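Local coordinates for protein oxidoreductase, NAD-binding (Acidithiobacillus ferrooxidans, PDB 7BVJ) that catalyses the NAD(+)-dependent oxidation of the glucosamine 3-position of UDP-N-acetylglucosamine to a ketone, a step in making the diamino sugar found in the lipid A of some bacteria, at residues Q20-I25 with A63-T68. Sequence-based numbering, arbitrary orientation.
With NAD (nicotinamide-adenine-dinucleotide), chain E.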
loop_
_atom_site.group_PDB
_atom_site.type_symbol
_atom_site.label_atom_id
_atom_site.label_comp_id
_atom_site.label_asym_id
_atom_site.label_seq_id
_atom_site.Cartn_x
_atom_site.Cartn_y
_atom_site.Cartn_z
ATOM N N GLN A 20 -1.397 13.822 -11.564
ATOM C CA GLN A 20 -2.585 13.838 -12.421
ATOM C C GLN A 20 -3.859 13.817 -11.586
ATOM O O GLN A 20 -4.804 14.577 -11.854
ATOM C CB GLN A 20 -2.576 12.652 -13.393
ATOM C CG GLN A 20 -1.409 12.628 -14.382
ATOM C CD GLN A 20 -1.437 11.436 -15.330
ATOM O OE1 GLN A 20 -2.190 10.476 -15.131
ATOM N NE2 GLN A 20 -0.615 11.494 -16.374
ATOM N N LYS A 21 -3.899 12.959 -10.559
ATOM C CA LYS A 21 -5.098 12.886 -9.716
ATOM C C LYS A 21 -5.352 14.215 -9.012
ATOM O O LYS A 21 -6.481 14.742 -9.019
ATOM C CB LYS A 21 -4.974 11.754 -8.682
ATOM C CG LYS A 21 -4.670 10.375 -9.238
ATOM C CD LYS A 21 -5.253 10.184 -10.632
ATOM C CE LYS A 21 -5.602 8.740 -10.898
ATOM N NZ LYS A 21 -4.557 8.051 -11.686
ATOM N N TYR A 22 -4.310 14.772 -8.384
ATOM C CA TYR A 22 -4.502 16.026 -7.663
ATOM C C TYR A 22 -4.989 17.120 -8.598
ATOM O O TYR A 22 -5.835 17.938 -8.217
ATOM C CB TYR A 22 -3.216 16.466 -6.978
ATOM C CG TYR A 22 -2.874 15.756 -5.676
ATOM C CD1 TYR A 22 -3.620 15.966 -4.523
ATOM C CD2 TYR A 22 -1.761 14.931 -5.594
ATOM C CE1 TYR A 22 -3.283 15.352 -3.329
ATOM C CE2 TYR A 22 -1.425 14.301 -4.412
ATOM C CZ TYR A 22 -2.186 14.517 -3.283
ATOM O OH TYR A 22 -1.854 13.886 -2.108
ATOM N N ALA A 23 -4.467 17.154 -9.826
ATOM C CA ALA A 23 -4.914 18.165 -10.780
ATOM C C ALA A 23 -6.383 17.986 -11.132
ATOM O O ALA A 23 -7.090 18.976 -11.375
ATOM C CB ALA A 23 -4.065 18.114 -12.049
ATOM N N ALA A 24 -6.860 16.738 -11.158
ATOM C CA ALA A 24 -8.269 16.532 -11.470
ATOM C C ALA A 24 -9.201 16.876 -10.305
ATOM O O ALA A 24 -10.341 17.289 -10.541
ATOM C CB ALA A 24 -8.509 15.087 -11.912
ATOM N N ILE A 25 -8.780 16.712 -9.051
ATOM C CA ILE A 25 -9.740 16.806 -7.952
ATOM C C ILE A 25 -9.447 17.922 -6.957
ATOM O O ILE A 25 -10.137 18.013 -5.935
ATOM C CB ILE A 25 -9.854 15.467 -7.205
ATOM C CG1 ILE A 25 -8.616 15.257 -6.335
ATOM C CG2 ILE A 25 -10.070 14.338 -8.191
ATOM C CD1 ILE A 25 -8.640 13.944 -5.636
ATOM N N ALA A 63 -1.507 20.284 1.263
ATOM C CA ALA A 63 -1.163 18.867 1.349
ATOM C C ALA A 63 -0.250 18.463 0.202
ATOM O O ALA A 63 -0.297 19.037 -0.889
ATOM C CB ALA A 63 -2.414 17.964 1.339
ATOM N N VAL A 64 0.575 17.453 0.451
ATOM C CA VAL A 64 1.400 16.895 -0.607
ATOM C C VAL A 64 1.330 15.376 -0.585
ATOM O O VAL A 64 1.086 14.745 0.453
ATOM C CB VAL A 64 2.875 17.338 -0.500
ATOM C CG1 VAL A 64 2.997 18.852 -0.581
ATOM C CG2 VAL A 64 3.473 16.800 0.790
ATOM N N SER A 65 1.557 14.795 -1.756
ATOM C CA SER A 65 2.029 13.419 -1.846
ATOM C C SER A 65 3.558 13.400 -1.925
ATOM O O SER A 65 4.167 14.212 -2.626
ATOM C CB SER A 65 1.422 12.709 -3.062
ATOM O OG SER A 65 0.081 12.290 -2.794
ATOM N N ILE A 66 4.164 12.476 -1.186
ATOM C CA ILE A 66 5.609 12.259 -1.180
ATOM C C ILE A 66 5.863 10.920 -1.855
ATOM O O ILE A 66 5.511 9.856 -1.319
ATOM C CB ILE A 66 6.188 12.288 0.238
ATOM C CG1 ILE A 66 6.180 13.717 0.778
ATOM C CG2 ILE A 66 7.579 11.725 0.261
ATOM C CD1 ILE A 66 6.291 13.777 2.281
ATOM N N VAL A 67 6.429 10.985 -3.064
ATOM C CA VAL A 67 6.617 9.813 -3.909
ATOM C C VAL A 67 8.089 9.700 -4.302
ATOM O O VAL A 67 8.417 9.404 -5.458
ATOM C CB VAL A 67 5.691 9.852 -5.138
ATOM C CG1 VAL A 67 5.510 8.437 -5.680
ATOM C CG2 VAL A 67 4.338 10.464 -4.778
ATOM N N THR A 68 8.977 10.030 -3.372
ATOM C CA THR A 68 10.416 9.923 -3.550
ATOM C C THR A 68 10.892 8.537 -3.118
ATOM O O THR A 68 10.105 7.732 -2.608
ATOM C CB THR A 68 11.089 11.032 -2.750
ATOM O OG1 THR A 68 10.704 10.911 -1.373
ATOM C CG2 THR A 68 10.669 12.419 -3.304
HETATM P PA NAD E . 11.111 6.595 -9.567
HETATM O O1A NAD E . 12.536 6.744 -9.163
HETATM O O2A NAD E . 10.501 6.462 -10.939
HETATM O O5B NAD E . 10.528 8.175 -9.098
HETATM C C5B NAD E . 11.439 8.692 -8.157
HETATM C C4B NAD E . 11.446 10.221 -8.253
HETATM O O4B NAD E . 11.910 10.777 -7.047
HETATM C C3B NAD E . 12.466 10.575 -9.346
HETATM O O3B NAD E . 11.770 11.441 -10.167
HETATM C C2B NAD E . 13.591 11.283 -8.572
HETATM O O2B NAD E . 14.151 12.359 -9.319
HETATM C C1B NAD E . 12.781 11.852 -7.408
HETATM N N9A NAD E . 13.560 12.114 -6.204
HETATM C C8A NAD E . 14.577 11.397 -5.613
HETATM N N7A NAD E . 15.017 11.948 -4.484
HETATM C C5A NAD E . 14.249 13.080 -4.320
HETATM C C6A NAD E . 14.231 14.088 -3.321
HETATM N N6A NAD E . 15.112 14.023 -2.262
HETATM N N1A NAD E . 13.346 15.121 -3.418
HETATM C C2A NAD E . 12.509 15.119 -4.510
HETATM N N3A NAD E . 12.409 14.232 -5.524
HETATM C C4A NAD E . 13.319 13.213 -5.392
HETATM O O3 NAD E . 10.279 5.451 -8.776
HETATM P PN NAD E . 8.678 5.500 -8.727
HETATM O O1N NAD E . 7.898 6.784 -8.856
HETATM O O2N NAD E . 8.374 4.139 -9.255
HETATM O O5D NAD E . 8.290 5.131 -7.014
#
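Y22 of helix 13-25 and S65 of strand 63-66 meet through their hydroxyls. The CB of Y22 points toward the strand, and with CG anti to the carbonyl carbon (chi1 -79°) the ring spans the 9.1 Å between the CA atoms of Y22 and S65. Along the ring the contact falls on one edge: Y22 CE2 lies 3.5 Å from S65 CB and 3.0 Å from S65 OG, which sits near the ring plane; Y22 CZ is 3.2 Å from S65 OG. At the tip, Y22 OH and S65 OG form a short 2.6 Å hydrogen bond in which either may be the donor, and Y22 OH also rests 3.8 Å from V64 C. Helix and strand belong to the Rossmann fold that binds NAD; the strand runs parallel between strands 5-9 and 86-90, and the helix follows strand 5-9 directly. Tyrosine suits this place because its ring is long enough to span from helix to sheet, its carbons packing on T6 and V8, L88, and I273 and F276 of helix 268-282, while its polar tip finds a mate in the buried interior. Serine suits the strand, being small enough to admit the ring edge; its OG is also hydrogen-bonded to ND1 of H18, one turn before Y22 on the helix. A phenylalanine in place of Y22 would probably cost S65 OG this hydrogen bond, leaving it to the one with H18. Past the strand's end the chain reaches the cofactor, where T68 CG2 touches the adenine at N3A of NAD, 3.4 Å away.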